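Local coordinates for putative sugar ABC transport system, substrate-binding protein (Bordetella parapertussis, PDB 5IX8) that probably binds a sugar in the periplasm as the solute-binding component of an ABC transport system, at residues Q66-K71 / V92-R97. Residues are numbered along the deposited sequence; the frame is centred on the assembly and turned at random.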
loop_
_atom_site.group_PDB
_atom_site.type_symbol
_atom_site.label_atom_id
_atom_site.label_comp_id
_atom_site.label_asym_id
_atom_site.label_seq_id
_atom_site.Cartn_x
_atom_site.Cartn_y
_atom_site.Cartn_z
ATOM N N GLN A 66 6.948 4.918 19.358
ATOM C CA GLN A 66 7.507 5.858 18.392
ATOM C C GLN A 66 6.659 7.117 18.307
ATOM O O GLN A 66 7.196 8.227 18.252
ATOM C CB GLN A 66 7.635 5.196 17.018
ATOM C CG GLN A 66 8.762 4.153 17.008
ATOM C CD GLN A 66 8.612 3.146 15.912
ATOM O OE1 GLN A 66 7.653 3.203 15.130
ATOM N NE2 GLN A 66 9.561 2.196 15.841
ATOM N N LEU A 67 5.337 6.966 18.278
ATOM C CA LEU A 67 4.467 8.135 18.218
ATOM C C LEU A 67 4.614 8.980 19.479
ATOM O O LEU A 67 4.656 10.207 19.414
ATOM C CB LEU A 67 3.020 7.681 18.028
ATOM C CG LEU A 67 2.774 7.062 16.639
ATOM C CD1 LEU A 67 1.481 6.214 16.591
ATOM C CD2 LEU A 67 2.721 8.159 15.580
ATOM N N GLN A 68 4.744 8.328 20.637
ATOM C CA GLN A 68 4.987 9.064 21.871
ATOM C C GLN A 68 6.297 9.834 21.826
ATOM O O GLN A 68 6.362 10.981 22.289
ATOM C CB GLN A 68 4.960 8.094 23.044
ATOM C CG GLN A 68 3.537 7.669 23.346
ATOM C CD GLN A 68 2.740 8.823 23.920
ATOM O OE1 GLN A 68 3.273 9.632 24.711
ATOM N NE2 GLN A 68 1.463 8.929 23.515
ATOM N N SER A 69 7.344 9.248 21.249
ATOM C CA SER A 69 8.614 9.968 21.187
ATOM C C SER A 69 8.535 11.182 20.264
ATOM O O SER A 69 9.287 12.156 20.451
ATOM C CB SER A 69 9.733 9.040 20.737
ATOM O OG SER A 69 9.597 8.754 19.365
ATOM N N PHE A 70 7.645 11.153 19.267
ATOM C CA PHE A 70 7.461 12.339 18.432
ATOM C C PHE A 70 6.959 13.522 19.255
ATOM O O PHE A 70 7.253 14.679 18.927
ATOM C CB PHE A 70 6.480 12.055 17.294
ATOM C CG PHE A 70 6.945 11.007 16.293
ATOM C CD1 PHE A 70 8.259 10.543 16.259
ATOM C CD2 PHE A 70 6.044 10.505 15.359
ATOM C CE1 PHE A 70 8.653 9.588 15.322
ATOM C CE2 PHE A 70 6.434 9.572 14.417
ATOM C CZ PHE A 70 7.738 9.092 14.411
ATOM N N LYS A 71 6.202 13.253 20.320
ATOM C CA LYS A 71 5.729 14.312 21.203
ATOM C C LYS A 71 6.892 15.077 21.807
ATOM O O LYS A 71 6.892 16.312 21.852
ATOM C CB LYS A 71 4.865 13.710 22.314
ATOM C CG LYS A 71 3.484 14.290 22.444
ATOM C CD LYS A 71 2.866 14.017 23.830
ATOM C CE LYS A 71 2.425 12.588 24.015
ATOM N NZ LYS A 71 1.658 12.397 25.307
ATOM N N VAL A 92 -3.463 8.411 18.824
ATOM C CA VAL A 92 -3.757 9.546 17.940
ATOM C C VAL A 92 -4.433 10.654 18.732
ATOM O O VAL A 92 -4.110 11.844 18.585
ATOM C CB VAL A 92 -4.620 9.093 16.745
ATOM C CG1 VAL A 92 -5.087 10.301 15.897
ATOM C CG2 VAL A 92 -3.863 8.107 15.841
ATOM N N ALA A 93 -5.365 10.278 19.609
ATOM C CA ALA A 93 -6.055 11.262 20.424
ATOM C C ALA A 93 -5.088 11.969 21.366
ATOM O O ALA A 93 -5.188 13.184 21.579
ATOM C CB ALA A 93 -7.155 10.560 21.207
ATOM N N ASP A 94 -4.143 11.221 21.928
ATOM C CA ASP A 94 -3.153 11.795 22.833
ATOM C C ASP A 94 -2.229 12.769 22.112
ATOM O O ASP A 94 -1.915 13.849 22.634
ATOM C CB ASP A 94 -2.346 10.665 23.460
ATOM C CG ASP A 94 -1.274 11.171 24.400
ATOM O OD1 ASP A 94 -1.569 12.060 25.230
ATOM O OD2 ASP A 94 -0.143 10.670 24.330
ATOM N N LEU A 95 -1.778 12.405 20.908
ATOM C CA LEU A 95 -0.981 13.353 20.138
ATOM C C LEU A 95 -1.777 14.614 19.841
ATOM O O LEU A 95 -1.256 15.727 19.979
ATOM C CB LEU A 95 -0.486 12.693 18.855
ATOM C CG LEU A 95 0.907 12.071 18.995
ATOM C CD1 LEU A 95 1.049 11.152 20.183
ATOM C CD2 LEU A 95 1.216 11.323 17.683
ATOM N N ALA A 96 -3.054 14.465 19.459
ATOM C CA ALA A 96 -3.853 15.638 19.115
ATOM C C ALA A 96 -4.025 16.564 20.315
ATOM O O ALA A 96 -4.055 17.789 20.148
ATOM C CB ALA A 96 -5.219 15.218 18.559
ATOM N N ARG A 97 -4.146 16.004 21.532
ATOM C CA ARG A 97 -4.267 16.874 22.692
ATOM C C ARG A 97 -3.002 17.679 22.903
ATOM O O ARG A 97 -3.063 18.745 23.518
ATOM C CB ARG A 97 -4.598 16.067 23.959
ATOM C CG ARG A 97 -6.015 15.456 23.943
ATOM C CD ARG A 97 -6.417 14.881 25.308
ATOM N NE ARG A 97 -5.571 13.754 25.705
ATOM C CZ ARG A 97 -5.829 12.470 25.435
ATOM N NH1 ARG A 97 -4.998 11.528 25.856
ATOM N NH2 ARG A 97 -6.902 12.121 24.743
#
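Gln68 and Lys71 reach over from helix 60-73 and both close on a single oxygen, OD2 of Asp94, on helix 89-97. The amide bond is nearly straight, with an N-H...O angle of 171°; Gln68 NE2 is modelled 2.5 Å from Asp94 OD2, unusually short, and the exact length is doubtful. Amide and carboxylate are nearly coplanar, 9° apart, and the amide meets OD2 almost head-on. A bend at chi2 carries the Gln68 amide across to the neighbouring helix. Lys71 comes in on the syn side, somewhat out of the carboxylate plane, and its NZ makes a salt bridge of 2.7 Å to Asp94 OD2. The other oxygen, OD1, faces Arg97 one turn further along, a longer salt bridge of 3.5 Å from Arg97 NH1.

This polar row forms the outer, partly exposed side of the contact. Beneath it the packing is buried and largely apolar: Leu95 pushes its two methyls between the helices, CD2 lying 4.1 Å from Leu67 CB, while CD1 rests against the backbone carbonyl, 3.8 Å from Leu67 O. The two leucine side chains cross at about a right angle, and both also touch Ala78 on strand 77-80, the floor below. The helix segments run almost exactly parallel, 3° apart, with their axes 10.2 Å from each other; Leu95 fills the buried side, and Gln68 and Lys71 span the outer one. Parallel helices side by side on one face of a parallel sheet, with strand 77-80 linking them in sequence, fit the Rossmann-like α/β lobe of periplasmic binding proteins.

Lysine and arginine around one carboxylate should favour its ionised form. Across the helices the link is made by charged Lys71 and the neutral Gln68 amide, above a leucine-packed interior, whereas Arg97 acts within its own helix.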